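Molybdopterin synthase catalytic subunit (Helicobacter pylori, PDB 3RPF) probably transfers sulfur from its partner MoaD onto precursor Z, building the dithiolene group of molybdopterin for molybdenum cofactor synthesis. Local coordinates at residues Ile46-Asp52 and Leu126-Arg131. Numbering follows the deposited sequence.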
ATOM      1  N   ILE A  46      26.107   7.018  -6.773  1.00 35.30           N
ATOM      2  CA  ILE A  46      25.859   5.848  -7.602  1.00 37.73           C
ATOM      3  C   ILE A  46      25.125   6.253  -8.867  1.00 37.80           C
ATOM      4  O   ILE A  46      24.454   7.289  -8.905  1.00 36.76           O
ATOM      5  CB  ILE A  46      25.043   4.774  -6.871  1.00 39.91           C
ATOM      6  CG1 ILE A  46      23.602   5.244  -6.635  1.00 41.61           C
ATOM      7  CG2 ILE A  46      25.727   4.395  -5.562  1.00 41.46           C
ATOM      8  CD1 ILE A  46      22.700   4.144  -6.115  1.00 38.31           C
ATOM      9  N   GLN A  47      25.266   5.440  -9.904  1.00 34.19           N
ATOM     10  CA  GLN A  47      24.546   5.660 -11.152  1.00 33.53           C
ATOM     11  C   GLN A  47      23.177   4.998 -11.117  1.00 33.74           C
ATOM     12  O   GLN A  47      22.266   5.381 -11.858  1.00 33.83           O
ATOM     13  CB  GLN A  47      25.357   5.082 -12.318  1.00 30.53           C
ATOM     14  CG  GLN A  47      26.696   5.759 -12.517  1.00 32.43           C
ATOM     15  CD  GLN A  47      27.638   4.898 -13.330  1.00 41.95           C
ATOM     16  OE1 GLN A  47      27.919   3.754 -12.962  1.00 42.75           O
ATOM     17  NE2 GLN A  47      28.110   5.428 -14.451  1.00 43.46           N
ATOM     18  N   GLY A  48      23.035   3.993 -10.256  1.00 33.21           N
ATOM     19  CA  GLY A  48      21.787   3.247 -10.164  1.00 31.19           C
ATOM     20  C   GLY A  48      22.060   1.896  -9.533  1.00 37.69           C
ATOM     21  O   GLY A  48      23.084   1.714  -8.861  1.00 35.78           O
ATOM     22  N   LEU A  49      21.151   0.947  -9.737  1.00 35.35           N
ATOM     23  CA  LEU A  49      21.328  -0.375  -9.179  1.00 31.09           C
ATOM     24  C   LEU A  49      21.261  -1.394 -10.302  1.00 36.11           C
ATOM     25  O   LEU A  49      20.815  -1.085 -11.412  1.00 37.92           O
ATOM     26  CB  LEU A  49      20.242  -0.685  -8.150  1.00 31.83           C
ATOM     27  CG  LEU A  49      20.010   0.252  -6.963  1.00 34.86           C
ATOM     28  CD1 LEU A  49      18.731  -0.141  -6.224  1.00 26.84           C
ATOM     29  CD2 LEU A  49      21.201   0.276  -6.004  1.00 35.01           C
ATOM     30  N   SER A  50      21.697  -2.612 -10.006  1.00 30.32           N
ATOM     31  CA  SER A  50      21.595  -3.705 -10.963  1.00 29.53           C
ATOM     32  C   SER A  50      21.130  -4.950 -10.224  1.00 27.66           C
ATOM     33  O   SER A  50      21.453  -5.141  -9.047  1.00 35.03           O
ATOM     34  CB  SER A  50      22.926  -3.955 -11.654  1.00 34.75           C
ATOM     35  OG  SER A  50      22.753  -4.851 -12.738  1.00 35.05           O
ATOM     36  N   PHE A  51      20.345  -5.788 -10.892  1.00 28.63           N
ATOM     37  CA  PHE A  51      19.788  -6.960 -10.226  1.00 27.82           C
ATOM     38  C   PHE A  51      20.097  -8.271 -10.969  1.00 36.44           C
ATOM     39  O   PHE A  51      20.056  -8.317 -12.204  1.00 32.48           O
ATOM     40  CB  PHE A  51      18.277  -6.806 -10.059  1.00 28.75           C
ATOM     41  CG  PHE A  51      17.863  -5.605  -9.225  1.00 27.13           C
ATOM     42  CD1 PHE A  51      17.741  -5.702  -7.843  1.00 26.46           C
ATOM     43  CD2 PHE A  51      17.586  -4.397  -9.830  1.00 26.88           C
ATOM     44  CE1 PHE A  51      17.357  -4.600  -7.071  1.00 33.46           C
ATOM     45  CE2 PHE A  51      17.191  -3.279  -9.061  1.00 34.00           C
ATOM     46  CZ  PHE A  51      17.081  -3.390  -7.687  1.00 32.06           C
ATOM     47  N   ASP A  52      20.429  -9.321 -10.216  1.00 29.61           N
ATOM     48  CA  ASP A  52      20.377 -10.694 -10.734  1.00 31.33           C
ATOM     49  C   ASP A  52      19.165 -11.406 -10.132  1.00 30.63           C
ATOM     50  O   ASP A  52      18.825 -11.184  -8.963  1.00 28.92           O
ATOM     51  CB  ASP A  52      21.629 -11.481 -10.366  1.00 34.49           C
ATOM     52  CG  ASP A  52      22.875 -10.992 -11.083  1.00 38.03           C
ATOM     53  OD1 ASP A  52      22.766 -10.349 -12.157  1.00 38.88           O
ATOM     54  OD2 ASP A  52      23.979 -11.261 -10.557  1.00 39.20           O
ATOM     55  N   LEU A 126      25.532   0.449  -8.656  1.00 33.20           N
ATOM     56  CA  LEU A 126      26.283   0.740  -9.867  1.00 39.76           C
ATOM     57  C   LEU A 126      27.169   1.950  -9.586  1.00 45.30           C
ATOM     58  O   LEU A 126      26.676   3.049  -9.449  1.00 42.97           O
ATOM     59  CB  LEU A 126      25.344   1.077 -11.017  1.00 41.75           C
ATOM     60  CG  LEU A 126      24.765  -0.076 -11.816  1.00 49.43           C
ATOM     61  CD1 LEU A 126      24.070   0.380 -13.074  1.00 57.81           C
ATOM     62  CD2 LEU A 126      25.831  -1.073 -12.109  1.00 38.41           C
ATOM     63  N   ILE A 127      28.473   1.736  -9.503  1.00 47.07           N
ATOM     64  CA  ILE A 127      29.428   2.819  -9.300  1.00 44.10           C
ATOM     65  C   ILE A 127      30.573   2.727 -10.289  1.00 46.04           C
ATOM     66  O   ILE A 127      31.181   1.697 -10.403  1.00 48.68           O
ATOM     67  CB  ILE A 127      30.012   2.776  -7.898  1.00 44.16           C
ATOM     68  CG1 ILE A 127      28.956   2.323  -6.910  1.00 51.68           C
ATOM     69  CG2 ILE A 127      30.501   4.126  -7.496  1.00 50.07           C
ATOM     70  CD1 ILE A 127      29.307   2.584  -5.529  1.00 54.07           C
ATOM     71  N   HIS A 128      30.888   3.813 -10.975  1.00 47.23           N
ATOM     72  CA  HIS A 128      31.984   3.804 -11.937  1.00 58.73           C
ATOM     73  C   HIS A 128      31.772   2.757 -13.017  1.00 53.04           C
ATOM     74  O   HIS A 128      32.732   2.220 -13.542  1.00 51.05           O
ATOM     75  CB  HIS A 128      33.312   3.523 -11.227  1.00 66.28           C
ATOM     76  CG  HIS A 128      33.570   4.424 -10.061  1.00 75.79           C
ATOM     77  ND1 HIS A 128      33.487   5.796 -10.149  1.00 78.27           N
ATOM     78  CD2 HIS A 128      33.907   4.146  -8.777  1.00 79.80           C
ATOM     79  CE1 HIS A 128      33.764   6.328  -8.970  1.00 82.97           C
ATOM     80  NE2 HIS A 128      34.021   5.348  -8.122  1.00 82.32           N
ATOM     81  N   ASN A 129      30.513   2.471 -13.341  1.00 56.39           N
ATOM     82  CA  ASN A 129      30.188   1.436 -14.324  1.00 59.87           C
ATOM     83  C   ASN A 129      30.499   0.031 -13.820  1.00 57.77           C
ATOM     84  O   ASN A 129      30.479  -0.926 -14.595  1.00 64.00           O
ATOM     85  CB  ASN A 129      30.906   1.697 -15.655  1.00 62.92           C
ATOM     86  CG  ASN A 129      30.614   3.081 -16.211  1.00 67.31           C
ATOM     87  OD1 ASN A 129      29.494   3.589 -16.089  1.00 69.72           O
ATOM     88  ND2 ASN A 129      31.618   3.700 -16.820  1.00 57.75           N
ATOM     89  N   LYS A 130      30.793  -0.086 -12.525  1.00 54.52           N
ATOM     90  CA  LYS A 130      31.043  -1.383 -11.897  1.00 57.34           C
ATOM     91  C   LYS A 130      29.941  -1.736 -10.891  1.00 50.85           C
ATOM     92  O   LYS A 130      29.405  -0.855 -10.218  1.00 55.01           O
ATOM     93  CB  LYS A 130      32.411  -1.387 -11.202  1.00 56.42           C
ATOM     94  N   ARG A 131      29.607  -3.023 -10.797  1.00 47.57           N
ATOM     95  CA  ARG A 131      28.654  -3.509  -9.797  1.00 43.00           C
ATOM     96  C   ARG A 131      29.358  -3.803  -8.477  1.00 48.59           C
ATOM     97  O   ARG A 131      30.349  -4.534  -8.452  1.00 50.77           O
ATOM     98  CB  ARG A 131      27.992  -4.803 -10.259  1.00 40.96           C
ATOM     99  CG  ARG A 131      27.519  -4.819 -11.700  1.00 48.37           C
ATOM    100  CD  ARG A 131      27.037  -6.216 -12.073  1.00 46.55           C
ATOM    101  NE  ARG A 131      25.605  -6.264 -12.368  1.00 39.08           N
ATOM    102  CZ  ARG A 131      24.886  -7.384 -12.390  1.00 37.98           C
ATOM    103  NH1 ARG A 131      25.459  -8.551 -12.124  1.00 35.21           N
ATOM    104  NH2 ARG A 131      23.590  -7.343 -12.669  1.00 37.46           N
TER
HETATM  105  O   HOH W   1      21.467  -9.060 -14.586  1.00 38.57           O
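With chi1 of Ser50 at -170°, OG lies opposite its own backbone N and meets Arg131, whose chain bends at chi3 (115°) to carry the guanidinium across to strand 48-53. Arg131 NH2 donates to Ser50 OG at 2.6 Å, in the guanidinium plane, while NE adds a weak bond to the same oxygen. End-on, Arg131 NH1 and NH2 both grip Asp52 OD1, each at 3.2 Å and from one face of the carboxylate, whose plane is turned 52° from the guanidinium. At the other end, Gln47 reaches the type I' turn of the 121-127/130-133 hairpin: its OE1 accepts from Asn129 N (2.9 Å), and its NE2 donates to Asn129 OD1 (2.8 Å) from above that carbonyl plane. Between these polar ends, Gln47 N bonds to Leu126 O and Leu126 N to Gly48 O, both at 2.8 Å, and Leu126 packs its CD2 against Ser50 CB. Strand 48-53 is thus joined to its antiparallel neighbour and, through Arg131, to strand 130-133, the outermost of this sheet within the chain. Asp84 also hydrogen-bonds Ser50 OG, and Tyr124, which probably binds substrate, makes a cation-pi contact with Arg131. The salt bridge, with two guanidinium nitrogens on one carboxylate oxygen, probably offsets the charge of Asp52 and restrains the guanidinium beside Tyr124.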